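Hypothetical protein (PDB 4OO3) is of unknown function but, with its NAD-binding Rossmann fold and oxidoreductase-type C-terminal domain, is probably a dinucleotide-dependent oxidoreductase. Local coordinates at residues 17-22 and 50-55; 95-100 and 203-208; 258-263 and 267-272. All blocks are in the same frame, centred on the assembly; numbering follows the deposited sequence.

Interaction 1: 17-22 and 50-55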
loop_
_atom_site.group_PDB
_atom_site.type_symbol
_atom_site.label_atom_id
_atom_site.label_comp_id
_atom_site.label_asym_id
_atom_site.label_seq_id
_atom_site.Cartn_x
_atom_site.Cartn_y
_atom_site.Cartn_z
ATOM N N LEU A 17 -11.579 5.597 -13.913
ATOM C CA LEU A 17 -12.352 4.440 -14.346
ATOM C C LEU A 17 -12.917 3.675 -13.159
ATOM O O LEU A 17 -12.164 3.130 -12.347
ATOM C CB LEU A 17 -11.477 3.519 -15.179
ATOM C CG LEU A 17 -12.153 2.254 -15.710
ATOM C CD1 LEU A 17 -13.278 2.578 -16.682
ATOM C CD2 LEU A 17 -11.095 1.382 -16.354
ATOM N N ASP A 18 -14.245 3.632 -13.080
ATOM C CA ASP A 18 -14.963 2.894 -12.050
ATOM C C ASP A 18 -14.361 3.104 -10.659
ATOM O O ASP A 18 -13.922 2.152 -10.022
ATOM C CB ASP A 18 -14.995 1.407 -12.415
ATOM C CG ASP A 18 -15.944 0.599 -11.535
ATOM O OD1 ASP A 18 -16.864 1.182 -10.932
ATOM O OD2 ASP A 18 -15.768 -0.633 -11.456
ATOM N N PRO A 19 -14.329 4.363 -10.190
ATOM C CA PRO A 19 -13.765 4.655 -8.876
ATOM C C PRO A 19 -14.659 4.111 -7.779
ATOM O O PRO A 19 -15.878 4.242 -7.857
ATOM C CB PRO A 19 -13.735 6.180 -8.840
ATOM C CG PRO A 19 -14.870 6.589 -9.710
ATOM C CD PRO A 19 -14.901 5.569 -10.818
ATOM N N GLY A 20 -14.055 3.464 -6.789
ATOM C CA GLY A 20 -14.812 2.896 -5.674
ATOM C C GLY A 20 -14.110 2.989 -4.339
ATOM O O GLY A 20 -14.544 2.366 -3.382
ATOM N N HIS A 21 -13.042 3.782 -4.278
ATOM C CA HIS A 21 -12.288 4.024 -3.049
ATOM C C HIS A 21 -11.863 5.503 -3.027
ATOM O O HIS A 21 -11.753 6.129 -4.080
ATOM C CB HIS A 21 -11.063 3.101 -3.001
ATOM C CG HIS A 21 -10.372 3.080 -1.673
ATOM N ND1 HIS A 21 -9.312 3.907 -1.372
ATOM C CD2 HIS A 21 -10.597 2.343 -0.560
ATOM C CE1 HIS A 21 -8.913 3.682 -0.136
ATOM N NE2 HIS A 21 -9.678 2.740 0.381
ATOM N N PHE A 22 -11.625 6.049 -1.835
ATOM C CA PHE A 22 -11.179 7.443 -1.628
ATOM C C PHE A 22 -9.929 7.799 -2.434
ATOM O O PHE A 22 -9.749 8.936 -2.869
ATOM C CB PHE A 22 -10.924 7.661 -0.118
ATOM C CG PHE A 22 -10.277 8.985 0.238
ATOM C CD1 PHE A 22 -10.740 10.180 -0.296
ATOM C CD2 PHE A 22 -9.237 9.030 1.158
ATOM C CE1 PHE A 22 -10.159 11.389 0.049
ATOM C CE2 PHE A 22 -8.653 10.235 1.513
ATOM C CZ PHE A 22 -9.115 11.416 0.955
ATOM N N ASP A 50 -20.951 8.238 -7.317
ATOM C CA ASP A 50 -21.547 9.395 -6.638
ATOM C C ASP A 50 -20.668 9.855 -5.488
ATOM O O ASP A 50 -20.467 11.053 -5.288
ATOM C CB ASP A 50 -22.946 9.072 -6.094
ATOM C CG ASP A 50 -23.966 8.793 -7.190
ATOM O OD1 ASP A 50 -23.707 9.116 -8.369
ATOM O OD2 ASP A 50 -25.042 8.245 -6.860
ATOM N N GLU A 51 -20.152 8.898 -4.722
ATOM C CA GLU A 51 -19.252 9.219 -3.621
ATOM C C GLU A 51 -17.938 9.802 -4.120
ATOM O O GLU A 51 -17.387 10.709 -3.502
ATOM C CB GLU A 51 -18.976 7.984 -2.770
ATOM C CG GLU A 51 -20.183 7.515 -1.990
ATOM C CD GLU A 51 -20.660 8.560 -1.011
ATOM O OE1 GLU A 51 -19.919 8.836 -0.053
ATOM O OE2 GLU A 51 -21.767 9.102 -1.206
ATOM N N HIS A 52 -17.437 9.287 -5.238
ATOM C CA HIS A 52 -16.219 9.830 -5.815
ATOM C C HIS A 52 -16.425 11.281 -6.228
ATOM O O HIS A 52 -15.590 12.139 -5.929
ATOM C CB HIS A 52 -15.754 9.014 -7.019
ATOM C CG HIS A 52 -14.666 9.683 -7.793
ATOM N ND1 HIS A 52 -13.348 9.645 -7.401
ATOM C CD2 HIS A 52 -14.708 10.449 -8.906
ATOM C CE1 HIS A 52 -12.620 10.348 -8.248
ATOM N NE2 HIS A 52 -13.421 10.844 -9.174
ATOM N N LEU A 53 -17.533 11.553 -6.915
ATOM C CA LEU A 53 -17.824 12.904 -7.393
ATOM C C LEU A 53 -17.995 13.900 -6.248
ATOM O O LEU A 53 -17.554 15.043 -6.363
ATOM C CB LEU A 53 -19.063 12.910 -8.300
ATOM C CG LEU A 53 -18.922 12.149 -9.626
ATOM C CD1 LEU A 53 -20.212 12.243 -10.423
ATOM C CD2 LEU A 53 -17.745 12.659 -10.442
ATOM N N LYS A 54 -18.626 13.469 -5.153
ATOM C CA LYS A 54 -18.715 14.292 -3.924
ATOM C C LYS A 54 -17.351 14.725 -3.404
ATOM O O LYS A 54 -17.164 15.875 -3.025
ATOM C CB LYS A 54 -19.418 13.537 -2.799
ATOM C CG LYS A 54 -20.934 13.536 -2.867
ATOM C CD LYS A 54 -21.518 13.378 -1.468
ATOM C CE LYS A 54 -22.957 12.896 -1.495
ATOM N NZ LYS A 54 -23.035 11.429 -1.736
ATOM N N ARG A 55 -16.404 13.792 -3.374
ATOM C CA ARG A 55 -15.068 14.077 -2.867
ATOM C C ARG A 55 -14.373 15.125 -3.711
ATOM O O ARG A 55 -13.770 16.054 -3.179
ATOM C CB ARG A 55 -14.225 12.809 -2.831
ATOM C CG ARG A 55 -14.683 11.809 -1.788
ATOM C CD ARG A 55 -14.059 10.448 -2.007
ATOM N NE ARG A 55 -14.732 9.454 -1.177
ATOM C CZ ARG A 55 -15.167 8.264 -1.585
ATOM N NH1 ARG A 55 -14.980 7.832 -2.832
ATOM N NH2 ARG A 55 -15.781 7.477 -0.712
HETATM O O HOH W 1 -12.965 8.547 -4.910
#
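Pro19 meets His52 through a CH-pi contact: CG of Pro19 lies over one face of the imidazole, 4.0 Å from the ring centroid and 27° off the normal. Of the individual atoms, CG of His52 comes nearest to CG of Pro19, at 3.6 Å. The imidazole is carried there by a first torsion that sets its CG anti to the backbone N (chi1 169°).

A second set of contacts belongs to Arg55. Its CD touches CD1 of Phe22 at 3.7 Å, at the edge of the phenyl ring and near its plane. One face of the guanidinium lies against the backbone of Phe22, and the opposite face against Glu51 O in its own helix, so main-chain atoms lie on both faces, each toward the rim of the group.

No direct hydrogen bond joins 17-22 to 50-55; the polar link runs through one water. It donates to His21 O at 2.8 Å. From Arg55 NH1 it accepts a bond of 3.0 Å. His52 ND1 bonds to it at 2.7 Å, in the imidazole plane. Three bonds thus fix its position.

Ala24 and Ala25 of helix 22-26 also pack against this cluster. The loop from strand 14-17 into helix 22-26, here held against helix 47-61, is the first beta-alpha turn, which in Rossmann folds commonly receives the dinucleotide; a similar role here is only inferred.

Interaction 2: 95-100 and 203-208; sequences AGNNGK and PVWYLD
Gly96 opens the contact with its main chain: its C lies 3.4 Å from CH2 of Trp205, and its O is 3.7 Å from Trp205 CZ3, so a peptide group meets the far end of the indole. The approach to the ring is oblique.

At Asn97 the chain passes over the indole face. The backbone N of Asn97 is 3.5 Å from Trp205 CH2, and its CA makes a CH-pi contact with the six-membered ring, 4.1 Å from the centroid and 28° off the normal. The side chain continues across the same face, with ND2 of Asn97 3.8 Å from Trp205 CD2 and the amide plane turned 37° from the indole. The amide's two ends do separate work: ND2 is hydrogen-bonded to Gln211, whereas OD1 caps the helix that follows. Lys100 N donates to that oxygen from outside the carbonyl plane, and Gly99 N adds a weak bond.

Trp205 covers this strip of chain because chi1 of 47° places its CG between the backbone N and the carbonyl carbon. Pro203 CB backs the opposite face of the indole, and NE1 bonds to Asp48 of helix 47-61. The contact is a buried junction between the NAD-binding Rossmann part and the putative oxidoreductase C-terminal part of the chain. It sets the turn from strand 91-94 into helix 98-110 against the 3-10 turn 204-207, with helix 209-212 alongside and helix 257-264 touching Val204 and Leu207.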
loop_
_atom_site.group_PDB
_atom_site.type_symbol
_atom_site.label_atom_id
_atom_site.label_comp_id
_atom_site.label_asym_id
_atom_site.label_seq_id
_atom_site.Cartn_x
_atom_site.Cartn_y
_atom_site.Cartn_z
ATOM N N ALA A 95 -8.848 2.931 -8.770
ATOM C CA ALA A 95 -8.959 2.626 -7.348
ATOM C C ALA A 95 -10.401 2.275 -7.011
ATOM O O ALA A 95 -11.285 3.128 -7.071
ATOM C CB ALA A 95 -8.492 3.796 -6.492
ATOM N N GLY A 96 -10.622 1.013 -6.658
ATOM C CA GLY A 96 -11.933 0.546 -6.264
ATOM C C GLY A 96 -12.031 -0.959 -6.294
ATOM O O GLY A 96 -11.321 -1.656 -5.566
ATOM N N ASN A 97 -12.913 -1.460 -7.147
ATOM C CA ASN A 97 -13.171 -2.884 -7.223
ATOM C C ASN A 97 -11.969 -3.662 -7.762
ATOM O O ASN A 97 -11.646 -3.583 -8.941
ATOM C CB ASN A 97 -14.407 -3.152 -8.071
ATOM C CG ASN A 97 -14.936 -4.547 -7.883
ATOM O OD1 ASN A 97 -14.245 -5.521 -8.169
ATOM N ND2 ASN A 97 -16.153 -4.655 -7.368
ATOM N N ASN A 98 -11.331 -4.428 -6.882
ATOM C CA ASN A 98 -10.082 -5.115 -7.201
ATOM C C ASN A 98 -10.269 -6.387 -8.015
ATOM O O ASN A 98 -9.322 -6.874 -8.625
ATOM C CB ASN A 98 -9.309 -5.428 -5.915
ATOM C CG ASN A 98 -8.892 -4.173 -5.169
ATOM O OD1 ASN A 98 -8.520 -3.181 -5.777
ATOM N ND2 ASN A 98 -8.948 -4.215 -3.847
ATOM N N GLY A 99 -11.479 -6.930 -8.023
ATOM C CA GLY A 99 -11.783 -8.106 -8.840
ATOM C C GLY A 99 -11.788 -7.763 -10.320
ATOM O O GLY A 99 -11.271 -8.516 -11.141
ATOM N N LYS A 100 -12.365 -6.607 -10.636
ATOM C CA LYS A 100 -12.390 -6.060 -11.990
ATOM C C LYS A 100 -11.077 -5.386 -12.445
ATOM O O LYS A 100 -10.864 -5.186 -13.635
ATOM C CB LYS A 100 -13.507 -5.016 -12.078
ATOM C CG LYS A 100 -14.921 -5.548 -11.906
ATOM C CD LYS A 100 -15.881 -4.410 -11.573
ATOM C CE LYS A 100 -17.149 -4.444 -12.407
ATOM N NZ LYS A 100 -18.126 -5.432 -11.880
ATOM N N PRO A 203 -17.872 0.471 0.720
ATOM C CA PRO A 203 -18.807 -0.167 -0.200
ATOM C C PRO A 203 -19.161 -1.581 0.248
ATOM O O PRO A 203 -18.351 -2.237 0.904
ATOM C CB PRO A 203 -18.037 -0.202 -1.527
ATOM C CG PRO A 203 -16.609 -0.008 -1.169
ATOM C CD PRO A 203 -16.610 0.842 0.057
ATOM N N VAL A 204 -20.365 -2.037 -0.093
ATOM C CA VAL A 204 -20.810 -3.385 0.272
ATOM C C VAL A 204 -19.847 -4.471 -0.182
ATOM O O VAL A 204 -19.632 -5.439 0.544
ATOM C CB VAL A 204 -22.220 -3.727 -0.272
ATOM C CG1 VAL A 204 -23.286 -3.164 0.652
ATOM C CG2 VAL A 204 -22.417 -3.240 -1.706
ATOM N N TRP A 205 -19.257 -4.297 -1.362
ATOM C CA TRP A 205 -18.377 -5.321 -1.943
ATOM C C TRP A 205 -16.999 -5.369 -1.294
ATOM O O TRP A 205 -16.219 -6.282 -1.589
ATOM C CB TRP A 205 -18.235 -5.161 -3.467
ATOM C CG TRP A 205 -17.968 -3.766 -3.904
ATOM C CD1 TRP A 205 -18.886 -2.867 -4.371
ATOM C CD2 TRP A 205 -16.707 -3.089 -3.904
ATOM N NE1 TRP A 205 -18.275 -1.680 -4.662
ATOM C CE2 TRP A 205 -16.935 -1.787 -4.388
ATOM C CE3 TRP A 205 -15.403 -3.457 -3.547
ATOM C CZ2 TRP A 205 -15.913 -0.851 -4.523
ATOM C CZ3 TRP A 205 -14.385 -2.523 -3.685
ATOM C CH2 TRP A 205 -14.648 -1.238 -4.163
ATOM N N TYR A 206 -16.689 -4.397 -0.430
ATOM C CA TYR A 206 -15.428 -4.413 0.305
ATOM C C TYR A 206 -15.299 -5.687 1.141
ATOM O O TYR A 206 -14.209 -6.212 1.319
ATOM C CB TYR A 206 -15.291 -3.183 1.211
ATOM C CG TYR A 206 -13.953 -3.123 1.927
ATOM C CD1 TYR A 206 -12.842 -2.549 1.316
ATOM C CD2 TYR A 206 -13.794 -3.656 3.205
ATOM C CE1 TYR A 206 -11.609 -2.500 1.956
ATOM C CE2 TYR A 206 -12.564 -3.609 3.855
ATOM C CZ TYR A 206 -11.478 -3.031 3.224
ATOM O OH TYR A 206 -10.255 -2.984 3.853
ATOM N N LEU A 207 -16.420 -6.178 1.647
ATOM C CA LEU A 207 -16.432 -7.370 2.481
ATOM C C LEU A 207 -16.591 -8.664 1.668
ATOM O O LEU A 207 -16.632 -9.759 2.239
ATOM C CB LEU A 207 -17.536 -7.229 3.529
ATOM C CG LEU A 207 -17.322 -6.046 4.484
ATOM C CD1 LEU A 207 -18.524 -5.860 5.394
ATOM C CD2 LEU A 207 -16.074 -6.243 5.325
ATOM N N ASP A 208 -16.683 -8.533 0.344
ATOM C CA ASP A 208 -16.654 -9.675 -0.571
ATOM C C ASP A 208 -15.218 -9.856 -1.056
ATOM O O ASP A 208 -14.717 -9.063 -1.864
ATOM C CB ASP A 208 -17.597 -9.434 -1.755
ATOM C CG ASP A 208 -17.688 -10.628 -2.708
ATOM O OD1 ASP A 208 -17.042 -11.677 -2.476
ATOM O OD2 ASP A 208 -18.421 -10.506 -3.709
#

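Interaction 3: 258-263 and 267-272; sequences EEFKQV and DAYPDF
Lys261 and Asp267 bring the two backbones closest, with CA atoms 5.3 Å apart: helix 257-264 ends and the chain turns back to run past it as a mostly irregular segment. A cis peptide joins Ala268 to Tyr269, and no hydrogen bond crosses between 258-263 and 267-272.

Phe260 carries most of the contact. With chi1 at -173°, its ring extends opposite the amide nitrogen and into the returning chain. Tyr269 presents an edge to one face of that ring in a T-shaped pair, the centroids 5.0 Å apart and the planes at 73°. The edge is offset toward the rim, and Tyr269 CE1 also touches Phe260 CB at 3.6 Å. Pro270 approaches the outer end of the phenyl obliquely, its CD 3.3 Å from Phe260 CZ. Beside them, Ala268 CB lies 4.1 Å from Phe260 CD2 and also covers the centre of one face of its neighbour Tyr269. Phe260 and Tyr269 both touch Leu282, joining helix and loop to sheet strand 282-294.

At the exposed margin Lys261 bends at chi2, and its NZ forms a long salt bridge of 3.6 Å with Asp267 OD1; NZ also donates to Gly265 O. The Tyr269 hydroxyl bonds to Asp280 O. Cohesion across this contact is thus mainly apolar and aromatic, and the single ion pair, long and near solvent, probably adds little to it.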
loop_
_atom_site.group_PDB
_atom_site.type_symbol
_atom_site.label_atom_id
_atom_site.label_comp_id
_atom_site.label_asym_id
_atom_site.label_seq_id
_atom_site.Cartn_x
_atom_site.Cartn_y
_atom_site.Cartn_z
ATOM N N GLU A 258 -25.610 -6.001 12.505
ATOM C CA GLU A 258 -25.594 -4.623 12.964
ATOM C C GLU A 258 -24.292 -3.969 12.543
ATOM O O GLU A 258 -24.288 -2.858 12.010
ATOM C CB GLU A 258 -25.751 -4.564 14.488
ATOM C CG GLU A 258 -27.099 -5.070 15.002
ATOM C CD GLU A 258 -27.186 -6.590 15.106
ATOM O OE1 GLU A 258 -26.331 -7.204 15.781
ATOM O OE2 GLU A 258 -28.121 -7.177 14.522
ATOM N N GLU A 259 -23.190 -4.674 12.778
ATOM C CA GLU A 259 -21.871 -4.203 12.378
ATOM C C GLU A 259 -21.831 -3.992 10.860
ATOM O O GLU A 259 -21.338 -2.973 10.385
ATOM C CB GLU A 259 -20.795 -5.200 12.821
ATOM C CG GLU A 259 -20.618 -5.300 14.338
ATOM C CD GLU A 259 -19.787 -6.500 14.758
ATOM O OE1 GLU A 259 -19.223 -7.185 13.879
ATOM O OE2 GLU A 259 -19.684 -6.764 15.969
ATOM N N PHE A 260 -22.388 -4.941 10.108
ATOM C CA PHE A 260 -22.480 -4.802 8.658
ATOM C C PHE A 260 -23.231 -3.525 8.268
ATOM O O PHE A 260 -22.736 -2.727 7.481
ATOM C CB PHE A 260 -23.163 -6.014 8.025
ATOM C CG PHE A 260 -23.128 -5.989 6.531
ATOM C CD1 PHE A 260 -22.049 -6.515 5.845
ATOM C CD2 PHE A 260 -24.149 -5.393 5.811
ATOM C CE1 PHE A 260 -21.995 -6.469 4.466
ATOM C CE2 PHE A 260 -24.105 -5.340 4.432
ATOM C CZ PHE A 260 -23.022 -5.878 3.758
ATOM N N LYS A 261 -24.420 -3.344 8.829
ATOM C CA LYS A 261 -25.215 -2.141 8.587
ATOM C C LYS A 261 -24.399 -0.876 8.839
ATOM O O LYS A 261 -24.347 0.020 7.997
ATOM C CB LYS A 261 -26.466 -2.144 9.480
ATOM C CG LYS A 261 -27.397 -0.946 9.314
ATOM C CD LYS A 261 -27.944 -0.848 7.898
ATOM C CE LYS A 261 -29.008 0.232 7.778
ATOM N NZ LYS A 261 -29.653 0.220 6.434
ATOM N N GLN A 262 -23.747 -0.824 9.991
ATOM C CA GLN A 262 -23.019 0.364 10.404
ATOM C C GLN A 262 -21.859 0.698 9.464
ATOM O O GLN A 262 -21.739 1.837 9.028
ATOM C CB GLN A 262 -22.505 0.201 11.833
ATOM C CG GLN A 262 -21.992 1.487 12.460
ATOM C CD GLN A 262 -21.401 1.268 13.842
ATOM O OE1 GLN A 262 -20.948 0.171 14.180
ATOM N NE2 GLN A 262 -21.393 2.322 14.648
ATOM N N VAL A 263 -21.013 -0.285 9.159
ATOM C CA VAL A 263 -19.830 -0.046 8.306
ATOM C C VAL A 263 -20.154 0.182 6.822
ATOM O O VAL A 263 -19.405 0.888 6.132
ATOM C CB VAL A 263 -18.761 -1.166 8.442
ATOM C CG1 VAL A 263 -19.274 -2.509 7.941
ATOM C CG2 VAL A 263 -17.483 -0.787 7.699
ATOM N N ASP A 267 -28.465 -2.738 4.406
ATOM C CA ASP A 267 -29.111 -3.706 5.281
ATOM C C ASP A 267 -28.516 -5.105 5.062
ATOM O O ASP A 267 -28.187 -5.490 3.937
ATOM C CB ASP A 267 -30.626 -3.713 5.023
ATOM C CG ASP A 267 -31.441 -3.661 6.302
ATOM O OD1 ASP A 267 -30.983 -3.047 7.297
ATOM O OD2 ASP A 267 -32.556 -4.225 6.303
ATOM N N ALA A 268 -28.378 -5.859 6.150
ATOM C CA ALA A 268 -27.691 -7.154 6.125
ATOM C C ALA A 268 -28.593 -8.258 5.555
ATOM O O ALA A 268 -29.639 -8.530 6.146
ATOM C CB ALA A 268 -27.255 -7.526 7.534
ATOM N N TYR A 269 -28.227 -8.921 4.449
ATOM C CA TYR A 269 -26.981 -8.738 3.698
ATOM C C TYR A 269 -27.294 -8.690 2.203
ATOM O O TYR A 269 -28.311 -9.224 1.776
ATOM C CB TYR A 269 -26.034 -9.918 3.949
ATOM C CG TYR A 269 -25.580 -10.076 5.379
ATOM C CD1 TYR A 269 -24.562 -9.286 5.892
ATOM C CD2 TYR A 269 -26.156 -11.025 6.214
ATOM C CE1 TYR A 269 -24.131 -9.426 7.200
ATOM C CE2 TYR A 269 -25.735 -11.175 7.527
ATOM C CZ TYR A 269 -24.722 -10.372 8.018
ATOM O OH TYR A 269 -24.290 -10.502 9.321
ATOM N N PRO A 270 -26.419 -8.061 1.396
ATOM C CA PRO A 270 -26.574 -8.165 -0.051
ATOM C C PRO A 270 -26.535 -9.602 -0.536
ATOM O O PRO A 270 -25.964 -10.470 0.121
ATOM C CB PRO A 270 -25.366 -7.402 -0.592
ATOM C CG PRO A 270 -25.083 -6.387 0.453
ATOM C CD PRO A 270 -25.416 -7.048 1.761
ATOM N N ASP A 271 -27.136 -9.826 -1.694
ATOM C CA ASP A 271 -27.319 -11.157 -2.240
ATOM C C ASP A 271 -25.997 -11.877 -2.506
ATOM O O ASP A 271 -25.861 -13.071 -2.232
ATOM C CB ASP A 271 -28.104 -11.045 -3.539
ATOM C CG ASP A 271 -28.680 -12.354 -3.972
ATOM O OD1 ASP A 271 -29.451 -12.949 -3.188
ATOM O OD2 ASP A 271 -28.368 -12.779 -5.103
ATOM N N PHE A 272 -25.031 -11.132 -3.034
ATOM C CA PHE A 272 -23.731 -11.682 -3.418
ATOM C C PHE A 272 -22.806 -12.024 -2.242
ATOM O O PHE A 272 -21.720 -12.558 -2.456
ATOM C CB PHE A 272 -23.013 -10.720 -4.375
ATOM C CG PHE A 272 -22.667 -9.390 -3.762
ATOM C CD1 PHE A 272 -21.452 -9.205 -3.113
ATOM C CD2 PHE A 272 -23.552 -8.319 -3.842
ATOM C CE1 PHE A 272 -21.131 -7.985 -2.546
ATOM C CE2 PHE A 272 -23.234 -7.094 -3.276
ATOM C CZ PHE A 272 -22.022 -6.928 -2.627
#

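In the fold
From the N terminus, interaction 1 closes first, bringing helix 47-61 back against the loop after strand 14-17. Interaction 2 follows with a far longer closure, 102 residues between its segments, and joins the Rossmann domain to the C-terminal domain. Interaction 3 is a short return, three residues between its segments, within the C-terminal domain. The three follow in series, and none nests in or crosses another. In space they form a chain of contacts: Gly20 N and Ala95 O, 2.8 Å apart, probably hydrogen-bond interaction 1 to interaction 2, and Leu207 packs on Phe260 to join 2 with 3. Interactions 1 and 3 do not touch, their nearest atoms about 10 Å apart.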